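Long-range contacts in time interval measuring enzyme TIME (Bombyx mori, PDB 2E47), which probably converts superoxide radicals to hydrogen peroxide and oxygen as a copper-zinc superoxide dismutase, binding one copper and one zinc ion in each subunit: residues G48-E53 with K126-G131; H72-H77 with D137-G142; V81-G86 with V104-S109. All coordinates share one frame; numbering follows the deposited sequence.

Contact 1 of 3, residues G48-E53 with K126-G131. With CU (copper (II) ion), chain E.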
# COMPACT_ATOMS: atom_id res chain seq x y z
N GLY A 48 -3.66 16.95 -11.61
CA GLY A 48 -4.46 15.74 -11.57
C GLY A 48 -4.14 14.88 -10.40
O GLY A 48 -2.96 14.69 -10.06
N PHE A 49 -5.17 14.37 -9.74
CA PHE A 49 -4.93 13.50 -8.61
C PHE A 49 -5.95 12.37 -8.70
O PHE A 49 -7.13 12.63 -8.67
CB PHE A 49 -5.19 14.31 -7.38
CG PHE A 49 -4.83 13.63 -6.12
CD1 PHE A 49 -5.80 13.38 -5.16
CD2 PHE A 49 -3.54 13.31 -5.86
CE1 PHE A 49 -5.45 12.77 -3.98
CE2 PHE A 49 -3.18 12.71 -4.71
CZ PHE A 49 -4.15 12.42 -3.77
N HIS A 50 -5.52 11.12 -8.87
CA HIS A 50 -6.47 10.03 -9.13
C HIS A 50 -6.12 8.76 -8.36
O HIS A 50 -4.96 8.60 -8.04
CB HIS A 50 -6.45 9.65 -10.60
CG HIS A 50 -6.35 10.82 -11.53
ND1 HIS A 50 -5.37 10.90 -12.50
CD2 HIS A 50 -7.11 11.95 -11.64
CE1 HIS A 50 -5.54 12.03 -13.17
NE2 HIS A 50 -6.59 12.69 -12.67
N VAL A 51 -7.07 7.85 -8.18
CA VAL A 51 -6.79 6.49 -7.71
C VAL A 51 -6.59 5.65 -8.95
O VAL A 51 -7.52 5.54 -9.84
CB VAL A 51 -7.96 5.95 -6.88
CG1 VAL A 51 -7.70 4.49 -6.44
CG2 VAL A 51 -8.21 6.88 -5.61
N HIS A 52 -5.41 5.06 -9.06
CA HIS A 52 -5.13 4.23 -10.20
C HIS A 52 -5.40 2.75 -9.79
O HIS A 52 -5.54 2.42 -8.60
CB HIS A 52 -3.70 4.49 -10.73
CG HIS A 52 -3.55 5.77 -11.51
ND1 HIS A 52 -2.81 5.85 -12.67
CD2 HIS A 52 -4.00 7.02 -11.29
CE1 HIS A 52 -2.82 7.09 -13.12
NE2 HIS A 52 -3.55 7.82 -12.31
N GLU A 53 -5.56 1.88 -10.77
CA GLU A 53 -6.12 0.58 -10.51
C GLU A 53 -5.19 -0.33 -9.66
O GLU A 53 -5.66 -1.05 -8.81
CB GLU A 53 -6.43 -0.09 -11.86
CG GLU A 53 -6.96 -1.48 -11.65
CD GLU A 53 -7.12 -2.28 -12.94
OE1 GLU A 53 -7.84 -3.32 -12.90
OE2 GLU A 53 -6.53 -1.89 -13.98
N LYS A 126 0.35 17.74 -14.58
CA LYS A 126 -0.56 18.85 -14.93
C LYS A 126 -1.97 18.62 -14.57
O LYS A 126 -2.35 17.53 -14.10
CB LYS A 126 -0.46 19.26 -16.38
CG LYS A 126 -0.60 18.19 -17.42
CD LYS A 126 0.19 18.68 -18.61
CE LYS A 126 -0.30 18.01 -19.94
NZ LYS A 126 -0.33 18.99 -21.10
N ALA A 127 -2.76 19.65 -14.84
CA ALA A 127 -4.16 19.66 -14.48
C ALA A 127 -4.96 18.59 -15.22
O ALA A 127 -4.69 18.27 -16.37
CB ALA A 127 -4.77 21.04 -14.74
N ASP A 128 -5.95 18.04 -14.56
CA ASP A 128 -6.93 17.15 -15.19
C ASP A 128 -7.94 18.06 -15.93
O ASP A 128 -8.50 18.96 -15.31
CB ASP A 128 -7.65 16.44 -14.04
CG ASP A 128 -8.60 15.32 -14.49
OD1 ASP A 128 -8.81 14.42 -13.64
OD2 ASP A 128 -9.15 15.35 -15.63
N ASP A 129 -8.21 17.79 -17.22
CA ASP A 129 -9.15 18.64 -18.01
C ASP A 129 -10.58 18.06 -18.01
O ASP A 129 -11.50 18.52 -18.72
CB ASP A 129 -8.59 18.81 -19.43
CG ASP A 129 -8.69 17.51 -20.27
OD1 ASP A 129 -8.03 17.46 -21.34
OD2 ASP A 129 -9.41 16.53 -19.87
N TYR A 130 -10.76 17.02 -17.19
CA TYR A 130 -12.04 16.43 -16.82
C TYR A 130 -12.73 15.76 -18.00
O TYR A 130 -13.94 15.55 -17.95
CB TYR A 130 -12.97 17.40 -16.13
CG TYR A 130 -12.42 18.18 -14.97
CD1 TYR A 130 -11.90 17.54 -13.82
CD2 TYR A 130 -12.44 19.59 -15.00
CE1 TYR A 130 -11.41 18.28 -12.72
CE2 TYR A 130 -11.91 20.33 -13.96
CZ TYR A 130 -11.42 19.68 -12.81
OH TYR A 130 -10.94 20.44 -11.76
N GLY A 131 -11.96 15.40 -19.02
CA GLY A 131 -12.50 14.75 -20.23
C GLY A 131 -13.27 15.70 -21.16
O GLY A 131 -14.00 15.27 -22.01
CU CU E . -4.17 9.49 -13.35

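Contact 2 of 3, residues H72-H77 with D137-G142. With ZN (zinc ion), chain F.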
# COMPACT_ATOMS: atom_id res chain seq x y z
N HIS A 72 -16.44 0.80 -15.88
CA HIS A 72 -16.14 1.03 -17.32
C HIS A 72 -16.77 2.28 -17.86
O HIS A 72 -17.38 2.22 -18.92
CB HIS A 72 -16.59 -0.16 -18.21
CG HIS A 72 -16.23 -1.48 -17.62
ND1 HIS A 72 -15.04 -2.11 -17.88
CD2 HIS A 72 -16.89 -2.26 -16.72
CE1 HIS A 72 -14.98 -3.23 -17.18
NE2 HIS A 72 -16.08 -3.34 -16.46
N LYS A 73 -16.61 3.40 -17.17
CA LYS A 73 -17.08 4.65 -17.68
C LYS A 73 -15.93 5.38 -18.36
O LYS A 73 -14.82 4.80 -18.55
CB LYS A 73 -17.73 5.50 -16.59
CG LYS A 73 -18.91 4.78 -15.82
CD LYS A 73 -19.81 5.81 -15.09
CE LYS A 73 -20.98 5.15 -14.34
NZ LYS A 73 -21.36 3.88 -15.04
N ASP A 74 -16.19 6.61 -18.79
CA ASP A 74 -15.19 7.47 -19.36
C ASP A 74 -14.63 8.34 -18.22
O ASP A 74 -15.23 8.43 -17.11
CB ASP A 74 -15.79 8.36 -20.44
CG ASP A 74 -16.38 7.56 -21.65
OD1 ASP A 74 -15.69 6.73 -22.25
OD2 ASP A 74 -17.51 7.83 -22.02
N HIS A 75 -13.53 9.02 -18.53
CA HIS A 75 -12.93 9.92 -17.59
C HIS A 75 -13.83 11.10 -17.45
O HIS A 75 -14.29 11.62 -18.43
CB HIS A 75 -11.53 10.39 -18.08
CG HIS A 75 -10.86 11.30 -17.11
ND1 HIS A 75 -10.30 10.84 -15.94
CD2 HIS A 75 -10.67 12.64 -17.14
CE1 HIS A 75 -9.82 11.88 -15.26
NE2 HIS A 75 -10.03 12.98 -15.96
N GLY A 76 -14.04 11.58 -16.23
CA GLY A 76 -14.85 12.77 -16.09
C GLY A 76 -14.44 13.65 -14.93
O GLY A 76 -13.40 13.44 -14.31
N HIS A 77 -15.29 14.61 -14.65
CA HIS A 77 -15.25 15.43 -13.45
C HIS A 77 -15.80 14.64 -12.25
O HIS A 77 -16.79 13.89 -12.39
CB HIS A 77 -16.03 16.73 -13.67
CG HIS A 77 -15.94 17.71 -12.50
ND1 HIS A 77 -15.18 18.87 -12.55
CD2 HIS A 77 -16.54 17.72 -11.29
CE1 HIS A 77 -15.29 19.52 -11.40
NE2 HIS A 77 -16.10 18.84 -10.61
N ASP A 137 -6.08 12.09 -25.34
CA ASP A 137 -6.16 11.39 -24.03
C ASP A 137 -7.34 11.86 -23.12
O ASP A 137 -7.54 11.31 -22.04
CB ASP A 137 -4.84 11.57 -23.23
CG ASP A 137 -3.56 11.10 -23.99
OD1 ASP A 137 -2.59 11.90 -24.10
OD2 ASP A 137 -3.50 9.94 -24.46
N SER A 138 -8.09 12.88 -23.52
CA SER A 138 -8.98 13.56 -22.58
C SER A 138 -10.00 12.63 -21.88
O SER A 138 -10.12 12.66 -20.64
CB SER A 138 -9.61 14.82 -23.17
OG SER A 138 -10.33 15.58 -22.17
N ARG A 139 -10.70 11.79 -22.65
CA ARG A 139 -11.76 10.95 -22.11
C ARG A 139 -11.25 9.70 -21.44
O ARG A 139 -12.06 8.92 -20.95
CB ARG A 139 -12.77 10.53 -23.19
CG ARG A 139 -13.70 11.68 -23.68
CD ARG A 139 -14.87 11.99 -22.67
NE ARG A 139 -16.22 11.45 -23.00
CZ ARG A 139 -16.56 10.57 -23.96
NH1 ARG A 139 -17.83 10.20 -24.09
NH2 ARG A 139 -15.66 10.03 -24.80
N LYS A 140 -9.92 9.51 -21.43
CA LYS A 140 -9.26 8.44 -20.72
C LYS A 140 -8.48 8.88 -19.46
O LYS A 140 -8.50 8.20 -18.42
CB LYS A 140 -8.27 7.71 -21.63
CG LYS A 140 -8.77 7.40 -23.01
CD LYS A 140 -8.12 6.09 -23.51
CE LYS A 140 -8.79 4.81 -22.91
NZ LYS A 140 -10.05 4.40 -23.65
N THR A 141 -7.70 9.96 -19.59
CA THR A 141 -6.79 10.34 -18.56
C THR A 141 -7.00 11.77 -18.13
O THR A 141 -6.37 12.24 -17.22
CB THR A 141 -5.31 10.21 -19.02
OG1 THR A 141 -5.09 11.11 -20.10
CG2 THR A 141 -4.95 8.76 -19.47
N GLY A 142 -7.82 12.53 -18.86
CA GLY A 142 -7.89 13.96 -18.52
C GLY A 142 -6.71 14.80 -19.00
O GLY A 142 -6.68 16.01 -18.70
ZN ZN F . -10.06 8.98 -15.08

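Contact 3 of 3, residues V81-G86 with V104-S109. With ZN (zinc ion), chain F.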
# COMPACT_ATOMS: atom_id res chain seq x y z
N VAL A 81 -21.61 11.85 -13.26
CA VAL A 81 -21.92 10.42 -13.24
C VAL A 81 -21.01 9.63 -14.16
O VAL A 81 -20.60 8.53 -13.78
CB VAL A 81 -23.39 10.16 -13.70
CG1 VAL A 81 -23.61 8.66 -14.01
CG2 VAL A 81 -24.37 10.71 -12.62
N ASN A 82 -20.71 10.16 -15.35
CA ASN A 82 -19.83 9.46 -16.27
C ASN A 82 -18.39 9.88 -15.92
O ASN A 82 -17.85 10.82 -16.49
CB ASN A 82 -20.17 9.76 -17.76
CG ASN A 82 -19.28 8.95 -18.80
OD1 ASN A 82 -19.18 9.29 -20.04
ND2 ASN A 82 -18.66 7.91 -18.31
N ARG A 83 -17.78 9.15 -15.00
CA ARG A 83 -16.43 9.42 -14.48
C ARG A 83 -15.96 8.04 -14.10
O ARG A 83 -16.76 7.10 -13.88
CB ARG A 83 -16.47 10.32 -13.20
CG ARG A 83 -17.40 9.84 -12.04
CD ARG A 83 -17.19 10.55 -10.64
NE ARG A 83 -16.02 10.01 -9.94
CZ ARG A 83 -15.66 10.34 -8.68
NH1 ARG A 83 -14.63 9.75 -8.09
NH2 ARG A 83 -16.34 11.23 -7.99
N HIS A 84 -14.65 7.90 -13.99
CA HIS A 84 -14.05 6.72 -13.32
C HIS A 84 -14.26 6.84 -11.82
O HIS A 84 -14.34 7.91 -11.34
CB HIS A 84 -12.56 6.67 -13.63
CG HIS A 84 -12.25 6.63 -15.10
ND1 HIS A 84 -11.19 7.33 -15.67
CD2 HIS A 84 -12.84 5.94 -16.12
CE1 HIS A 84 -11.14 7.05 -16.96
NE2 HIS A 84 -12.14 6.23 -17.27
N VAL A 85 -14.28 5.73 -11.06
CA VAL A 85 -14.37 5.80 -9.61
C VAL A 85 -13.13 6.56 -9.07
O VAL A 85 -13.23 7.31 -8.10
CB VAL A 85 -14.53 4.36 -9.01
CG1 VAL A 85 -14.26 4.32 -7.44
CG2 VAL A 85 -15.94 3.87 -9.29
N GLY A 86 -11.98 6.40 -9.74
CA GLY A 86 -10.76 7.03 -9.31
C GLY A 86 -10.53 8.50 -9.65
O GLY A 86 -9.47 9.03 -9.36
N VAL A 104 -15.01 15.52 -0.11
CA VAL A 104 -15.81 14.36 0.12
C VAL A 104 -16.10 13.77 -1.25
O VAL A 104 -16.46 14.50 -2.15
CB VAL A 104 -17.09 14.75 0.84
CG1 VAL A 104 -18.03 13.58 0.93
CG2 VAL A 104 -16.71 15.29 2.28
N ASP A 105 -15.93 12.45 -1.41
CA ASP A 105 -16.17 11.80 -2.68
C ASP A 105 -17.25 10.71 -2.52
O ASP A 105 -17.23 9.92 -1.59
CB ASP A 105 -14.90 11.18 -3.23
CG ASP A 105 -15.03 10.75 -4.71
OD1 ASP A 105 -15.34 9.56 -4.98
OD2 ASP A 105 -14.84 11.61 -5.64
N ASP A 106 -18.20 10.65 -3.45
CA ASP A 106 -19.29 9.65 -3.34
C ASP A 106 -19.12 8.45 -4.28
O ASP A 106 -20.04 7.66 -4.38
CB ASP A 106 -20.67 10.29 -3.59
CG ASP A 106 -20.71 11.09 -4.91
OD1 ASP A 106 -19.65 11.18 -5.58
OD2 ASP A 106 -21.81 11.61 -5.27
N GLN A 107 -17.97 8.28 -4.93
CA GLN A 107 -17.76 7.07 -5.74
C GLN A 107 -16.81 6.04 -5.08
O GLN A 107 -17.09 4.83 -5.08
CB GLN A 107 -17.21 7.48 -7.12
CG GLN A 107 -17.98 7.02 -8.32
CD GLN A 107 -19.39 7.47 -8.19
OE1 GLN A 107 -19.64 8.65 -8.04
NE2 GLN A 107 -20.31 6.52 -8.14
N ILE A 108 -15.68 6.50 -4.54
CA ILE A 108 -14.75 5.62 -3.87
C ILE A 108 -15.35 5.05 -2.56
O ILE A 108 -16.19 5.68 -1.92
CB ILE A 108 -13.39 6.34 -3.57
CG1 ILE A 108 -13.57 7.59 -2.70
CG2 ILE A 108 -12.63 6.72 -4.91
CD1 ILE A 108 -12.21 8.26 -2.19
N SER A 109 -14.83 3.92 -2.14
CA SER A 109 -15.21 3.32 -0.91
C SER A 109 -13.95 2.62 -0.33
O SER A 109 -12.93 2.39 -1.02
CB SER A 109 -16.29 2.26 -1.16
OG SER A 109 -16.82 1.74 0.06
ZN ZN F . -10.06 8.98 -15.08

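Contact 1 of 3, residues G48-E53 with K126-G131
Gly48 N donates a nearly straight hydrogen bond of 2.9 Å to Lys126 O, tying strand 45-52 to the loop that follows strand 120-124. The two backbones come closest beside it, where Gly48 CA and Asp128 CA are 4.6 Å apart; a side chain on Gly48 would be crowded by His50 CE1. The second bond joins side chains. His50 NE2 donates to Asp128 OD1 over 3.0 Å, but the bond is bent (138°), and OD1 is met from above the carboxylate plane, which stands almost perpendicular to the imidazole (89°). Asp128 CG lies anti to its own nitrogen (chi1 -172°), and this carries the carboxylate toward the strand. Asp128 OD2 accepts from Tyr130 N at 2.8 Å, an Asx turn, and also from His75 NE2 of the zinc site. Through its other ring nitrogen, His50 ND1, the imidazole binds copper at 2.0 Å, and His52 NE2 binds it at 2.1 Å; His67 and His124 complete the site. One buried carboxylate therefore links a copper ligand to a zinc ligand, the second-shell bridge known from copper-zinc superoxide dismutases, and, with the copper bond, probably limits rotation of the His50 ring.

Contact 2 of 3, residues H72-H77 with D137-G142
The imidazole of His75 lies with one face against the end of helix 138-141: Thr141 C sits over the ring centre, while Gly142 N, 3.3 Å from His75 CD2, is displaced toward the rim. The two ring nitrogens have other partners: His75 ND1 binds zinc at 2.1 Å and NE2 donates to Asp128 OD2. Over one face of the Arg139 guanidinium, toward its rim, lies Asp74 OD2, the carboxylate and guanidinium planes 29° apart. Asp74 OD2 is 3.2 Å from Arg139 NH1 but well out of the guanidinium plane, so this salt bridge works by charge, with no N-H aimed at the oxygen. Bends at chi2 and chi3 fold the arginine back over the aspartate. Between these two contacts His75 N donates to Arg139 O at 2.8 Å, joining the backbones directly. Gly142 has a positive phi, and any CB there would clash with His75 NE2. An asparagine in place of Asp74 would probably leave the guanidinium of Arg139 without its counter-charge and freer to swing into solvent. His67, His84 and Asp87 complete the zinc site, so backbone hydrogen bond, ring packing and surface ion pair together hold a zinc-binding loop against the short helix.

Contact 3 of 3, residues V81-G86 with V104-S109
Arg83 starts with CG wedged between its backbone nitrogen and carbonyl carbon (chi1 52°) and bends at chi3 (-79°), which curls the guanidinium back along its own segment and end-on to Asp105, whose CG is anti to the backbone N. Both terminal nitrogens converge on one oxygen: Arg83 NH2 reaches Asp105 OD2 at 2.8 Å and NH1 reaches the same OD2 at 3.1 Å, close to the guanidinium plane. The same group also holds its own loop. Arg83 NE donates almost linearly (176°) to His84 O at 3.0 Å, NH1 also donates to Val85 O at 2.8 Å, and NH2 has a further acceptor in Pro78 O. Over one face of the group lies Gln107 CB, 3.6 Å from Arg83 CZ. Asp105 is held in turn: its OD1 accepts from Gln107 N at 2.9 Å and from Ile108 N, an Asx turn at the end of strand 98-105. Alongside, Val85 CG1 packs on Ile108 CG2 at 3.8 Å. Because the residue after Arg83 is His84, a zinc ligand through ND1, this buried salt bridge probably steadies the zinc loop against the barrel and sets the backbone from which that imidazole reaches the metal.

Overall arrangement
Each contact includes at least one metal ligand, on a strand or loop of the Greek-key beta barrel. Contacts 1 and 3 are buried, whereas contact 2 is only partly so and carries its ion pair near solvent. Contact 2 and contact 3 share the long loop between strands 45-52 and 87-93, each holding one zinc ligand; contact 1 supplies two copper ligands from strand 45-52. The loop after strand 120-124 serves contacts 1 and 2, which meet where Asp128 accepts from His75 and Asp129 from Ser138. Contact 3 joins contact 1 through the backbone bond of Val51 with Gly86. Chemistry follows place: contact 1 joins a copper ligand to a carboxylate, contact 2 stacks opposite charges near the surface, and contact 3 buries a directed salt bridge.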